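Local atomic coordinates of DltD domain-containing protein (Beauveria bassiana, PDB entry 7D78), a protein that probably acts as a thioesterase of the alpha/beta hydrolase fold that releases polyketides by cyclising them into medium-ring lactones. Residues G59-K64 with P97-D102; I84-P87 with G91-D94. One frame throughout, in Å; residues are numbered along the deposited sequence.

Contact 1. Residues G59-K64 with P97-D102; sequences GFNCVK and PKNLID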
ATOM      1  N   GLY A  59       4.364  18.692   0.690  1.00 19.93           N
ATOM      2  CA  GLY A  59       3.775  18.028   1.834  1.00 19.68           C
ATOM      3  C   GLY A  59       2.312  17.657   1.636  1.00 20.46           C
ATOM      4  O   GLY A  59       1.743  17.746   0.547  1.00 19.75           O
ATOM      5  N   PHE A  60       1.699  17.243   2.743  1.00 20.43           N
ATOM      6  CA  PHE A  60       0.385  16.608   2.772  1.00 21.72           C
ATOM      7  C   PHE A  60      -0.701  17.537   2.246  1.00 21.74           C
ATOM      8  O   PHE A  60      -1.019  18.548   2.877  1.00 22.58           O
ATOM      9  CB  PHE A  60       0.087  16.160   4.205  1.00 19.04           C
ATOM     10  CG  PHE A  60      -1.159  15.322   4.357  1.00 20.13           C
ATOM     11  CD1 PHE A  60      -1.160  13.973   4.005  1.00 19.55           C
ATOM     12  CD2 PHE A  60      -2.300  15.862   4.915  1.00 21.00           C
ATOM     13  CE1 PHE A  60      -2.293  13.189   4.185  1.00 22.26           C
ATOM     14  CE2 PHE A  60      -3.440  15.084   5.101  1.00 18.52           C
ATOM     15  CZ  PHE A  60      -3.435  13.750   4.733  1.00 22.12           C
ATOM     16  N   ASN A  61      -1.266  17.215   1.084  1.00 20.34           N
ATOM     17  CA  ASN A  61      -2.311  18.007   0.427  1.00 16.27           C
ATOM     18  C   ASN A  61      -1.827  19.387   0.000  1.00 19.73           C
ATOM     19  O   ASN A  61      -2.653  20.243  -0.341  1.00 23.70           O
ATOM     20  CB  ASN A  61      -3.564  18.169   1.309  1.00 15.62           C
ATOM     21  CG  ASN A  61      -4.839  18.309   0.484  1.00 21.63           C
ATOM     22  OD1 ASN A  61      -4.971  17.684  -0.575  1.00 20.54           O
ATOM     23  ND2 ASN A  61      -5.778  19.134   0.952  1.00 21.36           N
ATOM     24  N   CYS A  62      -0.519  19.637   0.005  1.00 19.38           N
ATOM     25  CA  CYS A  62       0.008  20.939  -0.379  1.00 22.43           C
ATOM     26  C   CYS A  62       0.187  21.035  -1.886  1.00 22.29           C
ATOM     27  O   CYS A  62       0.383  20.025  -2.573  1.00 18.86           O
ATOM     28  CB  CYS A  62       1.343  21.211   0.317  1.00 18.86           C
ATOM     29  SG  CYS A  62       1.151  21.231   2.111  1.00 25.66           S
ATOM     30  N   VAL A  63       0.124  22.269  -2.393  1.00 20.83           N
ATOM     31  CA  VAL A  63       0.327  22.529  -3.808  1.00 18.73           C
ATOM     32  C   VAL A  63       1.733  23.087  -4.005  1.00 21.09           C
ATOM     33  O   VAL A  63       2.371  23.600  -3.078  1.00 23.61           O
ATOM     34  CB  VAL A  63      -0.752  23.474  -4.409  1.00 25.20           C
ATOM     35  CG1 VAL A  63      -2.128  22.793  -4.378  1.00 21.71           C
ATOM     36  CG2 VAL A  63      -0.798  24.826  -3.692  1.00 21.38           C
ATOM     37  N   LYS A  64       2.222  22.972  -5.242  1.00 21.26           N
ATOM     38  CA  LYS A  64       3.608  23.302  -5.554  1.00 22.02           C
ATOM     39  C   LYS A  64       3.930  24.770  -5.293  1.00 24.87           C
ATOM     40  O   LYS A  64       5.103  25.105  -5.093  1.00 20.56           O
ATOM     41  CB  LYS A  64       3.898  22.944  -7.020  1.00 21.13           C
ATOM     42  CG  LYS A  64       2.941  23.635  -8.025  1.00 22.42           C
ATOM     43  CD  LYS A  64       2.944  22.933  -9.379  1.00 21.83           C
ATOM     44  CE  LYS A  64       2.085  23.689 -10.404  1.00 24.44           C
ATOM     45  NZ  LYS A  64       0.706  23.910  -9.869  1.00 27.02           N
ATOM     46  N   PRO A  97     -10.546   9.950  -7.037  1.00 22.39           N
ATOM     47  CA  PRO A  97     -11.167  11.160  -6.478  1.00 21.66           C
ATOM     48  C   PRO A  97     -10.169  12.250  -6.068  1.00 24.82           C
ATOM     49  O   PRO A  97      -8.995  11.970  -5.820  1.00 19.09           O
ATOM     50  CB  PRO A  97     -11.936  10.639  -5.244  1.00 25.52           C
ATOM     51  CG  PRO A  97     -11.451   9.290  -4.987  1.00 24.22           C
ATOM     52  CD  PRO A  97     -10.879   8.737  -6.268  1.00 26.50           C
ATOM     53  N   LYS A  98     -10.655  13.488  -6.034  1.00 19.65           N
ATOM     54  CA  LYS A  98      -9.802  14.635  -5.764  1.00 20.89           C
ATOM     55  C   LYS A  98      -9.310  14.613  -4.321  1.00 21.69           C
ATOM     56  O   LYS A  98     -10.043  14.228  -3.409  1.00 21.79           O
ATOM     57  CB  LYS A  98     -10.568  15.928  -6.054  1.00 26.87           C
ATOM     58  CG  LYS A  98     -10.996  16.053  -7.523  1.00 27.91           C
ATOM     59  CD  LYS A  98      -9.797  16.318  -8.390  1.00 32.25           C
ATOM     60  CE  LYS A  98     -10.066  15.959  -9.858  1.00 33.85           C
ATOM     61  NZ  LYS A  98      -8.828  16.169 -10.657  1.00 35.62           N
ATOM     62  N   ASN A  99      -8.050  15.010  -4.130  1.00 17.14           N
ATOM     63  CA  ASN A  99      -7.421  15.092  -2.809  1.00 20.14           C
ATOM     64  C   ASN A  99      -7.569  13.794  -2.027  1.00 21.76           C
ATOM     65  O   ASN A  99      -7.818  13.798  -0.818  1.00 19.02           O
ATOM     66  CB  ASN A  99      -7.973  16.274  -2.011  1.00 18.37           C
ATOM     67  CG  ASN A  99      -7.926  17.551  -2.806  1.00 23.36           C
ATOM     68  OD1 ASN A  99      -8.876  17.882  -3.521  1.00 20.64           O
ATOM     69  ND2 ASN A  99      -6.792  18.260  -2.733  1.00 19.20           N
ATOM     70  N   LEU A 100      -7.401  12.675  -2.725  1.00 22.52           N
ATOM     71  CA  LEU A 100      -7.257  11.367  -2.093  1.00 21.25           C
ATOM     72  C   LEU A 100      -5.759  11.088  -2.044  1.00 25.43           C
ATOM     73  O   LEU A 100      -5.147  10.751  -3.059  1.00 28.66           O
ATOM     74  CB  LEU A 100      -8.029  10.297  -2.860  1.00 22.27           C
ATOM     75  CG  LEU A 100      -7.849   8.819  -2.447  1.00 32.11           C
ATOM     76  CD1 LEU A 100      -7.643   8.646  -0.965  1.00 26.44           C
ATOM     77  CD2 LEU A 100      -9.050   7.990  -2.885  1.00 36.57           C
ATOM     78  N   ILE A 101      -5.160  11.215  -0.870  0.50 22.59           N
ATOM     79  CA  ILE A 101      -3.705  11.172  -0.755  0.50 21.77           C
ATOM     80  C   ILE A 101      -3.278   9.738  -0.461  0.50 21.76           C
ATOM     81  O   ILE A 101      -3.445   9.240   0.656  0.50 19.17           O
ATOM     82  CB  ILE A 101      -3.205  12.151   0.308  0.50 20.74           C
ATOM     83  CG1 ILE A 101      -3.394  13.583  -0.198  0.50 21.52           C
ATOM     84  CG2 ILE A 101      -1.742  11.900   0.625  0.50 21.87           C
ATOM     85  CD1 ILE A 101      -3.478  14.601   0.889  0.50 18.69           C
ATOM     86  N   ASP A 102      -2.735   9.068  -1.481  1.00 18.03           N
ATOM     87  CA  ASP A 102      -2.260   7.692  -1.390  1.00 22.66           C
ATOM     88  C   ASP A 102      -0.747   7.775  -1.489  1.00 19.81           C
ATOM     89  O   ASP A 102      -0.207   7.937  -2.595  1.00 15.71           O
ATOM     90  CB  ASP A 102      -2.843   6.823  -2.510  1.00 19.66           C
ATOM     91  CG  ASP A 102      -2.458   5.363  -2.387  1.00 27.11           C
ATOM     92  OD1 ASP A 102      -1.571   5.028  -1.581  1.00 24.51           O
ATOM     93  OD2 ASP A 102      -3.067   4.537  -3.105  1.00 40.30           O
TER
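Ile101 and Phe60 bring together two loops of the alpha/beta hydrolase fold, and Asn61 with Asn99 adds a polar bond beside them. Traced outward from its CB, in the conformer described, one of two modelled, Ile101 places CG2 off centre over the Phe60 ring, 3.8 Å from Phe60 CE1 and on the same face as CD1. The other branch, through CG1, ends in CD1. Because CG1 stands opposite the carbonyl carbon (chi1 -70°), this methyl reaches the middle of the ring, 3.9 Å from its centroid and 13° off the normal, a CH-pi contact. The same CD1 lies 3.4 Å from Asn61 N and 3.6 Å from Asn61 CB. Beyond that CB, the amide of Asn61 stands nearly perpendicular to that of Asn99, and Asn99 ND2 donates to Asn61 OD1 at 2.9 Å. Arg231 NE is hydrogen-bonded to Asn99 OD1, and Lys233 O accepts from Asn61 ND2. Replacing Asn61 by an alanine removes its amide and is likely to leave Asn99 ND2 without this acceptor and Lys233 O without that donor. Phe60 N binds a glycerol near the probable Ser-His-Asp triad, consistent with the oxyanion-hole position of alpha/beta hydrolases. The two loops follow strands 51-57 and 81-86; strand 234-235 packs on Phe60, Asn61 and Ile101 through Ile234, while helix 238-244 touches Phe60 through Thr238.

Contact 2. Residues I84-P87 with G91-D94; sequences IYDP and GDSD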
ATOM      1  N   ILE A  84       9.057  21.279  -9.347  0.56 21.48           N
ATOM      2  CA  ILE A  84       8.041  21.205  -8.299  0.56 20.23           C
ATOM      3  C   ILE A  84       6.731  20.825  -8.967  0.56 20.44           C
ATOM      4  O   ILE A  84       6.372  21.395 -10.004  0.56 21.28           O
ATOM      5  CB  ILE A  84       7.891  22.536  -7.538  0.56 20.65           C
ATOM      6  CG1 ILE A  84       9.203  23.312  -7.465  0.56 21.37           C
ATOM      7  CG2 ILE A  84       7.350  22.299  -6.132  0.56 16.87           C
ATOM      8  CD1 ILE A  84       9.007  24.679  -6.850  0.56 22.08           C
ATOM      9  N   TYR A  85       6.009  19.872  -8.386  1.00 21.34           N
ATOM     10  CA  TYR A  85       4.799  19.373  -9.025  1.00 19.47           C
ATOM     11  C   TYR A  85       3.694  19.185  -7.995  1.00 20.55           C
ATOM     12  O   TYR A  85       3.945  19.035  -6.794  1.00 19.12           O
ATOM     13  CB  TYR A  85       5.064  18.041  -9.777  1.00 18.52           C
ATOM     14  CG  TYR A  85       5.326  16.874  -8.834  1.00 19.47           C
ATOM     15  CD1 TYR A  85       6.595  16.653  -8.312  1.00 21.45           C
ATOM     16  CD2 TYR A  85       4.292  16.027  -8.436  1.00 19.13           C
ATOM     17  CE1 TYR A  85       6.837  15.605  -7.421  1.00 19.28           C
ATOM     18  CE2 TYR A  85       4.515  14.987  -7.544  1.00 18.77           C
ATOM     19  CZ  TYR A  85       5.786  14.781  -7.043  1.00 17.49           C
ATOM     20  OH  TYR A  85       5.998  13.747  -6.178  1.00 17.49           O
ATOM     21  N   ASP A  86       2.455  19.231  -8.490  1.00 16.59           N
ATOM     22  CA  ASP A  86       1.286  18.863  -7.700  1.00 20.68           C
ATOM     23  C   ASP A  86       1.093  17.358  -7.776  1.00 18.20           C
ATOM     24  O   ASP A  86       0.910  16.825  -8.880  1.00 17.80           O
ATOM     25  CB  ASP A  86       0.032  19.567  -8.213  1.00 17.68           C
ATOM     26  CG  ASP A  86       0.024  21.067  -7.902  1.00 22.80           C
ATOM     27  OD1 ASP A  86       0.627  21.471  -6.890  1.00 20.85           O
ATOM     28  OD2 ASP A  86      -0.621  21.831  -8.653  1.00 21.36           O
ATOM     29  N   PRO A  87       1.126  16.635  -6.660  1.00 17.93           N
ATOM     30  CA  PRO A  87       0.926  15.183  -6.733  1.00 18.14           C
ATOM     31  C   PRO A  87      -0.469  14.834  -7.239  1.00 17.30           C
ATOM     32  O   PRO A  87      -1.366  15.671  -7.349  1.00 17.57           O
ATOM     33  CB  PRO A  87       1.133  14.713  -5.283  1.00 16.44           C
ATOM     34  CG  PRO A  87       1.937  15.834  -4.626  1.00 19.09           C
ATOM     35  CD  PRO A  87       1.400  17.088  -5.284  1.00 15.04           C
ATOM     36  N   GLY A  91      -4.308  19.981  -6.709  1.00 21.17           N
ATOM     37  CA  GLY A  91      -3.897  21.167  -7.441  1.00 21.37           C
ATOM     38  C   GLY A  91      -4.181  21.024  -8.919  1.00 23.70           C
ATOM     39  O   GLY A  91      -5.293  20.673  -9.330  1.00 22.33           O
ATOM     40  N   ASP A  92      -3.154  21.282  -9.732  1.00 22.02           N
ATOM     41  CA  ASP A  92      -3.295  21.301 -11.182  1.00 22.73           C
ATOM     42  C   ASP A  92      -3.290  19.907 -11.804  1.00 23.79           C
ATOM     43  O   ASP A  92      -3.567  19.784 -13.001  1.00 21.93           O
ATOM     44  CB  ASP A  92      -2.164  22.136 -11.824  1.00 18.91           C
ATOM     45  CG  ASP A  92      -2.319  23.648 -11.592  1.00 28.33           C
ATOM     46  OD1 ASP A  92      -3.437  24.120 -11.282  1.00 28.36           O
ATOM     47  OD2 ASP A  92      -1.307  24.369 -11.737  1.00 24.62           O
ATOM     48  N   SER A  93      -2.974  18.859 -11.038  1.00 19.94           N
ATOM     49  CA  SER A  93      -2.738  17.550 -11.630  1.00 19.07           C
ATOM     50  C   SER A  93      -4.019  16.732 -11.753  1.00 20.88           C
ATOM     51  O   SER A  93      -4.975  16.906 -10.992  1.00 19.37           O
ATOM     52  CB  SER A  93      -1.714  16.764 -10.810  1.00 20.21           C
ATOM     53  OG  SER A  93      -0.471  17.420 -10.830  1.00 18.10           O
ATOM     54  N   ASP A  94      -4.018  15.827 -12.729  1.00 20.11           N
ATOM     55  CA  ASP A  94      -5.069  14.822 -12.836  1.00 20.36           C
ATOM     56  C   ASP A  94      -5.144  13.978 -11.567  1.00 22.73           C
ATOM     57  O   ASP A  94      -4.219  13.938 -10.753  1.00 21.47           O
ATOM     58  CB  ASP A  94      -4.804  13.879 -14.010  1.00 19.39           C
ATOM     59  CG  ASP A  94      -4.965  14.542 -15.355  1.00 23.24           C
ATOM     60  OD1 ASP A  94      -5.393  15.709 -15.415  1.00 18.72           O
ATOM     61  OD2 ASP A  94      -4.663  13.866 -16.360  1.00 25.21           O
TER
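Asp86 receives two hydrogen bonds from the 91-94 loop, one on its carboxylate and one on its backbone carbonyl. Asp92 N points almost straight at Asp86 OD2, 2.8 Å away with an N-H...O angle of 178°, meeting the oxygen on its anti side but 34° out of the carboxylate plane. Ser93 OG donates to Asp86 O over a very short 2.5 Å. With OG turned opposite the carbonyl carbon of its own residue (chi1 -63°), the serine hydroxyl comes beside this carbonyl and also 3.4 Å from Asp86 CB; Arg41 N is a further hydrogen-bond partner of the same OG. Farther out, Asp92 CB rests 3.5 Å from Asp86 OD2, and Ser93 CB lies 3.6 Å from Pro87 O. Gly91 passes close to the carboxylate, its CA 3.6 Å from Asp86 OD2. A CB there would clash with that oxygen, and the positive phi also favours glycine. The carboxylates of Asp86 and Asp92, their planes well turned from each other, stand close, with 4.1 Å between the two OD2 atoms. Asn229 ND2 bonds to the other oxygen of Asp92, and Lys64 NZ makes salt bridges to both OD2 atoms. One lysine thus serves two acids where strand 81-86 gives way to loop, which probably offsets their mutual repulsion and favours the ionised form of each despite the burial.

Contact 1 is wholly buried, whereas contact 2 is buried except at Asp92, which is partly exposed. Their centres lie about 8 Å apart, and contact 2 is nested within the loop that contact 1 closes. Lys64 of the 59-64 segment ties the two together: besides being the shared lysine, it packs its CB 3.6 Å from Ile84 CG2. Contact 1 joins loops following two different strands, nearer the chain's centre and beside a probable Ser-His-Asp site, and combines aliphatic-aromatic packing with neutral amides. Contact 2 folds the chain back onto residues 84-87, near strand 39-45, and relies on side-chain-to-backbone hydrogen bonds, its paired acids balanced from contact 1. Neighbouring loops of one fold can therefore be fastened by quite different chemistry.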